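Long-range contact in b11L5F_LGL (Synthetic construct, PDB 6CZG), which is a computationally designed beta-barrel that probably binds a small fluorogenic ligand: residues 4-9 against 65-70. Numbering follows the deposited sequence.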
loop_
_atom_site.group_PDB
_atom_site.type_symbol
_atom_site.label_atom_id
_atom_site.label_comp_id
_atom_site.label_asym_id
_atom_site.label_seq_id
_atom_site.Cartn_x
_atom_site.Cartn_y
_atom_site.Cartn_z
ATOM N N MET A 4 9.795 -14.867 4.396
ATOM C CA MET A 4 9.633 -16.011 3.511
ATOM C C MET A 4 9.408 -15.608 2.059
ATOM O O MET A 4 9.156 -16.476 1.217
ATOM C CB MET A 4 8.482 -16.893 3.998
ATOM C CG MET A 4 8.805 -17.670 5.263
ATOM S SD MET A 4 9.879 -19.086 4.962
ATOM C CE MET A 4 8.693 -20.289 4.369
ATOM N N CYS A 5 9.485 -14.315 1.747
ATOM C CA CYS A 5 9.453 -13.850 0.368
ATOM C C CYS A 5 10.207 -12.530 0.288
ATOM O O CYS A 5 10.138 -11.713 1.209
ATOM C CB CYS A 5 8.017 -13.705 -0.152
ATOM S SG CYS A 5 7.065 -12.328 0.516
ATOM N N ARG A 6 10.943 -12.347 -0.816
ATOM C CA ARG A 6 11.848 -11.207 -0.957
ATOM C C ARG A 6 11.137 -9.877 -0.729
ATOM O O ARG A 6 11.668 -8.984 -0.053
ATOM C CB ARG A 6 12.489 -11.237 -2.346
ATOM C CG ARG A 6 13.846 -10.565 -2.445
ATOM C CD ARG A 6 14.638 -11.134 -3.614
ATOM N NE ARG A 6 14.018 -10.813 -4.897
ATOM C CZ ARG A 6 14.512 -11.167 -6.078
ATOM N NH1 ARG A 6 15.642 -11.858 -6.147
ATOM N NH2 ARG A 6 13.877 -10.830 -7.192
ATOM N N ALA A 7 9.936 -9.726 -1.293
ATOM C CA ALA A 7 9.187 -8.482 -1.140
ATOM C C ALA A 7 8.950 -8.154 0.328
ATOM O O ALA A 7 9.123 -7.003 0.750
ATOM C CB ALA A 7 7.861 -8.574 -1.895
ATOM N N ALA A 8 8.556 -9.151 1.123
ATOM C CA ALA A 8 8.362 -8.921 2.551
ATOM C C ALA A 8 9.667 -8.547 3.241
ATOM O O ALA A 8 9.654 -7.812 4.234
ATOM C CB ALA A 8 7.752 -10.157 3.210
ATOM N N SER A 9 10.800 -9.042 2.735
ATOM C CA SER A 9 12.086 -8.675 3.315
ATOM C C SER A 9 12.469 -7.241 2.979
ATOM O O SER A 9 13.161 -6.586 3.767
ATOM C CB SER A 9 13.174 -9.638 2.840
ATOM O OG SER A 9 13.281 -10.755 3.705
ATOM N N THR A 65 4.001 -14.030 -4.167
ATOM C CA THR A 65 5.116 -14.664 -4.850
ATOM C C THR A 65 6.384 -14.023 -4.316
ATOM O O THR A 65 6.322 -13.003 -3.621
ATOM C CB THR A 65 5.016 -14.489 -6.377
ATOM O OG1 THR A 65 5.227 -13.115 -6.720
ATOM C CG2 THR A 65 3.655 -14.940 -6.892
ATOM N N PRO A 66 7.569 -14.611 -4.604
ATOM C CA PRO A 66 8.827 -14.022 -4.119
ATOM C C PRO A 66 8.922 -12.507 -4.253
ATOM O O PRO A 66 9.531 -11.852 -3.402
ATOM C CB PRO A 66 9.878 -14.720 -4.986
ATOM C CG PRO A 66 9.315 -16.085 -5.174
ATOM C CD PRO A 66 7.805 -15.934 -5.217
ATOM N N ASP A 67 8.319 -11.936 -5.296
ATOM C CA ASP A 67 8.379 -10.496 -5.517
ATOM C C ASP A 67 7.015 -9.814 -5.494
ATOM O O ASP A 67 6.930 -8.630 -5.844
ATOM C CB ASP A 67 9.080 -10.193 -6.846
ATOM C CG ASP A 67 10.486 -10.752 -6.905
ATOM O OD1 ASP A 67 11.170 -10.762 -5.859
ATOM O OD2 ASP A 67 10.912 -11.176 -8.001
ATOM N N THR A 68 5.946 -10.507 -5.095
ATOM C CA THR A 68 4.624 -9.896 -5.048
ATOM C C THR A 68 3.935 -10.202 -3.726
ATOM O O THR A 68 4.100 -11.285 -3.152
ATOM C CB THR A 68 3.715 -10.361 -6.200
ATOM O OG1 THR A 68 3.415 -11.753 -6.045
ATOM C CG2 THR A 68 4.378 -10.126 -7.553
ATOM N N MET A 69 3.147 -9.233 -3.260
ATOM C CA MET A 69 2.392 -9.335 -2.022
ATOM C C MET A 69 0.925 -9.023 -2.280
ATOM O O MET A 69 0.585 -8.264 -3.192
ATOM C CB MET A 69 2.923 -8.371 -0.947
ATOM C CG MET A 69 4.433 -8.343 -0.806
ATOM S SD MET A 69 5.030 -9.476 0.460
ATOM C CE MET A 69 4.152 -8.870 1.897
ATOM N N ASP A 70 0.056 -9.618 -1.465
ATOM C CA ASP A 70 -1.358 -9.273 -1.452
ATOM C C ASP A 70 -1.579 -8.098 -0.508
ATOM O O ASP A 70 -0.910 -7.986 0.522
ATOM C CB ASP A 70 -2.207 -10.469 -1.018
ATOM C CG ASP A 70 -2.694 -11.295 -2.192
ATOM O OD1 ASP A 70 -3.127 -10.699 -3.200
#
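R6 and D67 meet in a salt bridge at the outer side of the contact, their side chains running alongside each other. D67 OD1 lies 3.0 Å from R6 NE and accepts weak, bent bonds from NE and NH2, while R6 NH2 also reaches D67 OD2 weakly. The R6 chain bends at chi3 (66°) and its guanidinium lies beside the carboxylate; the two planes are turned only 15° from each other, though OD1 approaches the guanidinium obliquely. Replacing D67 with an alanine would probably leave the R6 guanidinium without this counter-charge and freer to swing into solvent. One backbone bond is straighter: A7 N donates to P66 O over 3.0 Å, at an N-H...O angle of 154°. It ties the first turn of helix 6-10, with C5 at its N-cap position, to the type I turn T65-T68. A short helix packed at the end of a closed antiparallel barrel, probably capping it, is held here against the turn that joins strands 54-65 and 68-75 into a beta hairpin. Sulfur and methyl packing lies on the inner side. M69 CG sits 3.6 Å from A7 CB. The bend at chi2 brings M69 SD within 3.5 Å of C5 SG, and A8 CB lies 3.9 Å from the same SD. The disulfide from C5 to C63 fastens the segment preceding the helix to strand 54-65, and L41 and V61 also touch M69.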